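Ras GTPase-activating-like protein IQGAP3 (Homo sapiens, PDB 3ISU) probably acts as a calmodulin-binding scaffold of the IQGAP family that links signalling by Rho-type GTPases to the cytoskeleton, with the RGC domain as its C-terminal module. Local coordinates at residues L25-A30 with I111-K116; F54-G59 with F65-K70; Q84-L89 with A95-F100. All coordinates share one frame; numbering follows the deposited sequence.

Contact 1 of 3, residues L25-A30 with I111-K116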
# COMPACT_ATOMS: atom_id res chain seq x y z
N LEU A 25 -6.64 -1.20 7.05
CA LEU A 25 -6.97 -0.34 5.95
C LEU A 25 -7.34 -1.26 4.78
O LEU A 25 -6.61 -2.19 4.48
CB LEU A 25 -5.79 0.52 5.55
CG LEU A 25 -5.31 1.55 6.57
CD1 LEU A 25 -4.15 2.35 5.94
CD2 LEU A 25 -6.49 2.44 7.02
N HIS A 26 -8.49 -0.99 4.20
CA HIS A 26 -8.99 -1.69 3.05
C HIS A 26 -9.31 -0.63 2.00
O HIS A 26 -10.21 0.20 2.19
CB HIS A 26 -10.23 -2.48 3.48
CG HIS A 26 -10.95 -3.17 2.37
ND1 HIS A 26 -10.70 -4.49 2.03
CD2 HIS A 26 -11.96 -2.76 1.57
CE1 HIS A 26 -11.51 -4.85 1.05
NE2 HIS A 26 -12.27 -3.81 0.74
N TYR A 27 -8.56 -0.60 0.89
CA TYR A 27 -8.76 0.41 -0.15
C TYR A 27 -8.63 -0.20 -1.52
O TYR A 27 -7.74 -1.04 -1.74
CB TYR A 27 -7.72 1.54 -0.07
CG TYR A 27 -7.92 2.47 1.12
CD1 TYR A 27 -9.05 3.27 1.18
CD2 TYR A 27 -7.01 2.54 2.16
CE1 TYR A 27 -9.28 4.14 2.26
CE2 TYR A 27 -7.23 3.44 3.26
CZ TYR A 27 -8.36 4.24 3.29
OH TYR A 27 -8.63 5.13 4.35
N THR A 28 -9.43 0.27 -2.47
CA THR A 28 -9.21 -0.12 -3.85
C THR A 28 -8.08 0.73 -4.41
O THR A 28 -7.75 1.79 -3.87
CB THR A 28 -10.47 0.08 -4.72
OG1 THR A 28 -10.71 1.49 -4.90
CG2 THR A 28 -11.72 -0.61 -4.08
N ALA A 29 -7.50 0.29 -5.52
CA ALA A 29 -6.56 1.09 -6.26
C ALA A 29 -7.13 2.44 -6.63
O ALA A 29 -6.44 3.43 -6.66
CB ALA A 29 -6.10 0.31 -7.56
N ALA A 30 -8.43 2.50 -6.93
CA ALA A 30 -9.03 3.74 -7.32
C ALA A 30 -9.06 4.69 -6.14
O ALA A 30 -8.87 5.90 -6.31
CB ALA A 30 -10.44 3.50 -7.89
N ILE A 111 3.55 7.17 3.47
CA ILE A 111 3.94 7.47 4.85
C ILE A 111 2.80 8.19 5.59
O ILE A 111 2.47 7.84 6.76
CB ILE A 111 5.25 8.29 4.91
CG1 ILE A 111 6.41 7.40 4.50
CG2 ILE A 111 5.45 8.89 6.31
CD1 ILE A 111 7.75 8.18 4.23
N PHE A 112 2.22 9.20 4.95
CA PHE A 112 1.12 9.95 5.53
C PHE A 112 -0.09 9.07 5.81
O PHE A 112 -0.62 9.09 6.91
CB PHE A 112 0.75 11.08 4.61
CG PHE A 112 -0.40 11.93 5.11
CD1 PHE A 112 -0.28 12.63 6.28
CD2 PHE A 112 -1.56 12.03 4.37
CE1 PHE A 112 -1.34 13.45 6.73
CE2 PHE A 112 -2.62 12.83 4.81
CZ PHE A 112 -2.50 13.53 5.98
N LEU A 113 -0.47 8.22 4.88
CA LEU A 113 -1.58 7.28 5.12
C LEU A 113 -1.33 6.30 6.28
O LEU A 113 -2.20 6.14 7.16
CB LEU A 113 -1.90 6.49 3.87
CG LEU A 113 -3.17 5.63 3.86
CD1 LEU A 113 -4.45 6.48 3.88
CD2 LEU A 113 -3.14 4.73 2.59
N LEU A 114 -0.17 5.66 6.30
CA LEU A 114 0.23 4.82 7.41
C LEU A 114 0.22 5.57 8.77
O LEU A 114 -0.35 5.06 9.75
CB LEU A 114 1.58 4.16 7.17
CG LEU A 114 1.68 3.19 5.99
CD1 LEU A 114 3.14 2.73 5.87
CD2 LEU A 114 0.77 2.01 6.12
N ASN A 115 0.76 6.77 8.80
CA ASN A 115 0.71 7.63 10.00
C ASN A 115 -0.71 7.91 10.51
O ASN A 115 -0.99 7.80 11.71
CB ASN A 115 1.30 9.03 9.74
CG ASN A 115 2.82 9.03 9.63
OD1 ASN A 115 3.48 8.04 9.93
ND2 ASN A 115 3.39 10.18 9.21
N LYS A 116 -1.56 8.37 9.60
CA LYS A 116 -2.91 8.79 9.89
C LYS A 116 -3.74 7.62 10.38
O LYS A 116 -4.48 7.72 11.39
CB LYS A 116 -3.54 9.38 8.64
CG LYS A 116 -4.90 10.03 8.79
CD LYS A 116 -5.28 10.79 7.48
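Leu25 and Leu113 meet where strand 25-28 faces helix 107-119, and their encounter is a worked example of how a few apolar side chains can bridge two well-separated backbones. The nearest CA atoms, those of Leu25 and Leu114, lie 9.0 Å apart, so side chains make the contact. The tight part is apolar and buried: Leu25 CD1 comes to 4.0 Å from Leu113 CG, the branch point of the helix residue, and to 4.2 Å from its methyl Leu113 CD2. The two leucines run past each other in opposite directions rather than meeting end on. Because CG of Leu113 stands anti to its own backbone N (chi1 -170°), the isobutyl group reaches out from the helix, and its other methyl, Leu113 CD1, can lie 4.2 Å from Tyr27 CE2. This methyl approaches the tyrosine ring at a slant.

Strand 25-28 is an outermost strand of the four-stranded antiparallel sheet, hydrogen-bonded through Leu25 and Tyr27 to strand 52-58. Helix 107-119 packs on the sheet face that carries Ile56, which touches Phe118, and Phe65 reaches the same helix at Leu114 and Leu119. On leaving the strand the chain turns at once into helix 29-35, with Thr28 as N-cap: its OG1 caps a backbone N just beyond Ala30, while Gln31 OE1 accepts from Thr28 N. Leu32 of this short helix touches both Tyr27 and Leu113 and so joins the cluster.

The looser side begins at the tyrosine, which is partly exposed. Beyond its ring the hydroxyl, Tyr27 OH, hydrogen-bonds Lys117 NZ. His26, on the far face of the strand, turns its ND1 to Asp55 OD1.

Contact 2 of 3, residues F54-G59 with F65-K70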
# COMPACT_ATOMS: atom_id res chain seq x y z
N PHE A 54 -6.47 -3.49 -1.91
CA PHE A 54 -5.37 -3.59 -0.94
C PHE A 54 -5.88 -3.66 0.48
O PHE A 54 -6.80 -2.91 0.83
CB PHE A 54 -4.50 -2.35 -1.06
CG PHE A 54 -3.83 -2.23 -2.37
CD1 PHE A 54 -2.65 -2.94 -2.62
CD2 PHE A 54 -4.37 -1.45 -3.37
CE1 PHE A 54 -2.02 -2.84 -3.83
CE2 PHE A 54 -3.76 -1.36 -4.60
CZ PHE A 54 -2.59 -2.08 -4.83
N ASP A 55 -5.30 -4.53 1.30
CA ASP A 55 -5.61 -4.61 2.71
C ASP A 55 -4.30 -4.53 3.46
O ASP A 55 -3.42 -5.37 3.22
CB ASP A 55 -6.29 -5.92 3.09
CG ASP A 55 -7.76 -5.98 2.63
OD1 ASP A 55 -8.62 -5.29 3.25
OD2 ASP A 55 -8.03 -6.72 1.65
N ILE A 56 -4.19 -3.58 4.37
CA ILE A 56 -2.97 -3.32 5.11
C ILE A 56 -3.25 -3.47 6.60
O ILE A 56 -4.21 -2.91 7.10
CB ILE A 56 -2.39 -1.92 4.82
CG1 ILE A 56 -2.22 -1.71 3.33
CG2 ILE A 56 -1.02 -1.76 5.48
CD1 ILE A 56 -1.24 -0.52 2.97
N THR A 57 -2.45 -4.29 7.26
CA THR A 57 -2.60 -4.54 8.69
C THR A 57 -1.25 -4.43 9.35
O THR A 57 -0.23 -4.63 8.71
CB THR A 57 -3.17 -5.97 8.93
OG1 THR A 57 -2.40 -6.89 8.17
CG2 THR A 57 -4.62 -6.06 8.49
N PRO A 58 -1.22 -4.14 10.67
CA PRO A 58 0.05 -4.11 11.37
C PRO A 58 0.66 -5.49 11.42
O PRO A 58 -0.07 -6.50 11.56
CB PRO A 58 -0.33 -3.60 12.80
CG PRO A 58 -1.70 -3.06 12.65
CD PRO A 58 -2.34 -3.91 11.60
N GLY A 59 1.98 -5.55 11.26
CA GLY A 59 2.72 -6.78 11.22
C GLY A 59 3.18 -7.16 12.62
O GLY A 59 2.76 -6.56 13.61
N PHE A 65 4.23 -3.55 8.39
CA PHE A 65 2.85 -3.66 7.94
C PHE A 65 2.77 -4.74 6.89
O PHE A 65 3.69 -4.89 6.07
CB PHE A 65 2.37 -2.37 7.32
CG PHE A 65 2.43 -1.23 8.26
CD1 PHE A 65 1.36 -0.92 9.07
CD2 PHE A 65 3.59 -0.50 8.39
CE1 PHE A 65 1.42 0.15 9.96
CE2 PHE A 65 3.65 0.59 9.30
CZ PHE A 65 2.59 0.89 10.08
N GLU A 66 1.72 -5.54 6.98
CA GLU A 66 1.51 -6.64 6.07
C GLU A 66 0.54 -6.13 5.03
O GLU A 66 -0.51 -5.59 5.37
CB GLU A 66 0.96 -7.82 6.85
CG GLU A 66 0.81 -9.06 6.03
CD GLU A 66 0.61 -10.27 6.93
OE1 GLU A 66 1.64 -10.78 7.45
OE2 GLU A 66 -0.56 -10.67 7.15
N VAL A 67 0.93 -6.22 3.76
CA VAL A 67 0.09 -5.77 2.66
C VAL A 67 -0.38 -7.01 1.91
O VAL A 67 0.43 -7.83 1.48
CB VAL A 67 0.83 -4.84 1.68
CG1 VAL A 67 -0.13 -4.28 0.64
CG2 VAL A 67 1.48 -3.68 2.44
N ASN A 68 -1.68 -7.14 1.81
CA ASN A 68 -2.31 -8.16 1.03
C ASN A 68 -2.99 -7.41 -0.09
O ASN A 68 -3.25 -6.18 0.02
CB ASN A 68 -3.31 -8.92 1.90
CG ASN A 68 -2.66 -9.96 2.73
OD1 ASN A 68 -2.23 -10.99 2.20
ND2 ASN A 68 -2.55 -9.73 4.04
N ALA A 69 -3.21 -8.10 -1.21
CA ALA A 69 -3.88 -7.50 -2.32
C ALA A 69 -4.58 -8.58 -3.15
O ALA A 69 -4.17 -9.77 -3.13
CB ALA A 69 -2.94 -6.71 -3.19
N LYS A 70 -5.60 -8.14 -3.87
CA LYS A 70 -6.34 -9.01 -4.80
C LYS A 70 -6.47 -8.19 -6.05
O LYS A 70 -7.04 -7.10 -6.01
CB LYS A 70 -7.70 -9.41 -4.20
CG LYS A 70 -8.45 -10.48 -5.02
O HOH W 1 -3.13 -7.17 5.41
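The ring of Phe54 lies beside Ala69 and Val67 of the partner strand. Val67 CG1 touches the ring's edge near its plane, 4.3 Å from Phe54 CD1, while Ala69 CB approaches obliquely, 3.8 Å from the same Phe54 CD1. At the other end of the pairing the Phe65 ring is likewise met at a slant, by Pro58 CA. Ile56 packs at the root of that side chain: CG2, set anti to the isoleucine's own backbone N, reaches Phe65 CB at 3.9 Å. Outside the hairpin, the Phe65 ring meets that of Phe118 with the planes some 40° apart, and Phe54 touches Leu32.

Strands 52-58 and 64-71 form an antiparallel beta hairpin, the central pair of the four-stranded sheet. Asp55 with Asn68 and Thr57 with Glu66 are its hydrogen-bonded pairs; Phe54 with Ala69 and Ile56 with Val67 are non-hydrogen-bonded pairs whose side chains join the core. The bonds are nearly straight, 176° at the hydrogen for Asn68 N to Asp55 O.

On the opposite face, which carries Asp55, Thr57, Glu66 and Asn68, one water ties four groups together. It donates to Asp55 O at 2.8 Å and Glu66 O at 3.1 Å, accepts from Asn68 ND2, and bonds Thr57 OG1. Asp55 and Glu66 end on outside partners, His26 and Gln80.

Two carbonyls, Asp55 O and Glu66 O, thus each receive a backbone N-H and a water hydrogen, which implies that the polar face is stitched across both strands by solvent as well as by the backbone, while the face with Phe54, Ile56, Val67 and Ala69 is held across the strands by apolar contacts.

Contact 3 of 3, residues Q84-L89 with A95-F100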
# COMPACT_ATOMS: atom_id res chain seq x y z
N GLN A 84 10.57 2.13 8.39
CA GLN A 84 11.94 2.66 8.34
C GLN A 84 12.51 2.65 6.91
O GLN A 84 13.24 3.57 6.51
CB GLN A 84 12.87 1.93 9.28
CG GLN A 84 14.31 2.52 9.33
CD GLN A 84 14.41 3.98 9.81
OE1 GLN A 84 13.60 4.46 10.65
NE2 GLN A 84 15.40 4.72 9.26
N ASP A 85 12.11 1.65 6.12
CA ASP A 85 12.49 1.61 4.70
C ASP A 85 11.85 2.78 3.92
O ASP A 85 12.49 3.40 3.08
CB ASP A 85 12.11 0.25 4.06
CG ASP A 85 12.93 -0.90 4.60
OD1 ASP A 85 14.01 -0.71 5.15
OD2 ASP A 85 12.47 -2.03 4.49
N LEU A 86 10.58 3.08 4.17
CA LEU A 86 9.93 4.21 3.57
C LEU A 86 10.62 5.54 3.99
O LEU A 86 10.81 6.44 3.17
CB LEU A 86 8.46 4.26 3.99
CG LEU A 86 7.60 3.08 3.52
CD1 LEU A 86 6.20 3.25 4.11
CD2 LEU A 86 7.58 3.03 1.99
N LEU A 87 10.94 5.68 5.26
CA LEU A 87 11.70 6.88 5.72
C LEU A 87 13.03 6.97 5.01
O LEU A 87 13.45 8.05 4.67
CB LEU A 87 11.89 6.89 7.23
CG LEU A 87 10.66 7.05 8.13
CD1 LEU A 87 11.04 7.19 9.63
CD2 LEU A 87 9.81 8.29 7.67
N GLN A 88 13.69 5.85 4.79
CA GLN A 88 14.99 5.88 4.09
C GLN A 88 14.81 6.33 2.62
O GLN A 88 15.56 7.14 2.09
CB GLN A 88 15.65 4.52 4.17
CG GLN A 88 17.02 4.37 3.46
CD GLN A 88 18.07 5.22 4.07
OE1 GLN A 88 18.05 5.44 5.29
NE2 GLN A 88 19.02 5.72 3.24
N LEU A 89 13.77 5.83 1.96
CA LEU A 89 13.45 6.29 0.62
C LEU A 89 13.22 7.78 0.59
O LEU A 89 13.81 8.48 -0.25
CB LEU A 89 12.24 5.55 0.07
CG LEU A 89 12.54 4.11 -0.31
CD1 LEU A 89 11.21 3.44 -0.85
CD2 LEU A 89 13.64 3.94 -1.38
N ALA A 95 10.84 9.23 -4.93
CA ALA A 95 9.46 9.63 -4.97
C ALA A 95 8.53 8.46 -4.83
O ALA A 95 7.48 8.62 -4.26
CB ALA A 95 9.08 10.36 -6.26
N VAL A 96 8.91 7.33 -5.39
CA VAL A 96 8.02 6.19 -5.53
C VAL A 96 8.66 4.87 -5.14
O VAL A 96 9.90 4.70 -5.13
CB VAL A 96 7.45 6.09 -6.98
CG1 VAL A 96 6.85 7.43 -7.44
CG2 VAL A 96 8.51 5.58 -7.96
N MET A 97 7.81 3.92 -4.79
CA MET A 97 8.24 2.57 -4.56
C MET A 97 7.26 1.67 -5.31
O MET A 97 6.15 2.10 -5.59
CB MET A 97 8.38 2.28 -3.08
CG MET A 97 7.20 1.85 -2.23
SD MET A 97 7.70 0.84 -0.75
CE MET A 97 8.14 -0.74 -1.49
N LYS A 98 7.71 0.49 -5.70
CA LYS A 98 6.90 -0.42 -6.50
C LYS A 98 6.39 -1.49 -5.56
O LYS A 98 7.14 -2.01 -4.70
CB LYS A 98 7.68 -1.04 -7.66
CG LYS A 98 7.81 -0.17 -8.88
CD LYS A 98 8.29 -0.98 -10.11
N LEU A 99 5.09 -1.77 -5.65
CA LEU A 99 4.48 -2.87 -4.91
C LEU A 99 3.99 -3.88 -5.93
O LEU A 99 3.55 -3.51 -7.03
CB LEU A 99 3.31 -2.41 -4.06
CG LEU A 99 3.44 -1.25 -3.08
CD1 LEU A 99 2.12 -1.09 -2.33
CD2 LEU A 99 4.56 -1.48 -2.10
N PHE A 100 4.11 -5.17 -5.60
CA PHE A 100 3.68 -6.23 -6.51
C PHE A 100 4.21 -6.02 -7.92
O PHE A 100 3.46 -6.19 -8.88
CB PHE A 100 2.13 -6.29 -6.49
CG PHE A 100 1.55 -6.45 -5.12
CD1 PHE A 100 1.65 -7.67 -4.45
CD2 PHE A 100 0.95 -5.37 -4.46
CE1 PHE A 100 1.13 -7.82 -3.18
CE2 PHE A 100 0.44 -5.50 -3.16
CZ PHE A 100 0.52 -6.74 -2.52
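Met97 leans from strand 96-99 toward Leu86 and Leu89 of helix 83-91, and it illustrates how one long, flexible side chain can touch two residues of a helix. At its root Met97 CB meets the methyl Leu89 CD1 at 3.8 Å. Next comes CG, placed between the backbone N and the carbonyl carbon (chi1 85°), a setting that sends the chain back along the helix from Leu89 toward Leu86. The sulfur, Met97 SD, then lies 3.5 Å from Leu86 CD2, a close approach for a methyl and a thioether. At chi3 (-74°) the chain bends, and the terminal methyl Met97 CE turns aside, 5.2 Å from Leu86 CD2. Both leucines cross the methionine at roughly a right angle.

Leu86 and Leu89 are three residues apart on the helix; Leu89 points toward the strand, whereas Leu86 brings its CD2 across to the sulfur. Leu89 is partly exposed and Leu86 buried. The other methyl of Leu86, CD1, turns to Leu114 of helix 107-119. All these contacts are apolar, and the backbones stay apart, the nearest CA pair being Leu89 and Ala95 at 7.6 Å.

Helix 83-91 and strand 96-99 follow one another with a short connection between them, and the strand forms one margin of a three-stranded antiparallel sheet, bonded to strand 103-106 through Met97 and Val105. Around the methionine lie Val105 and, from strand 74-82, Leu81, while helix 107-119 lies against Leu86 through Leu110 and Ile111 and against Leu89 through Val107.

Overall arrangement
Contact 1 is the most buried and contact 3 outermost, its centre about 10 Å from that of the chain against 6 Å and 7 Å for contacts 1 and 2. Contacts 1 and 2 share the four-stranded sheet, 25-28 being next to 52-58, whereas contact 3 joins helix 83-91 to the three-stranded sheet. Helix 107-119 links contacts 1 and 3, since Leu114 packs on Leu86, and it reaches contact 2 through Phe65. Phe100 joins contact 3 to contact 2 by touching Phe54, Val67 and Ala69. Chemistry follows place: contact 1 brings helix to strand by hydrocarbon, contact 3 by hydrocarbon and a methionine sulfur, while contact 2 rests on backbone bonds with one apolar and one watered face.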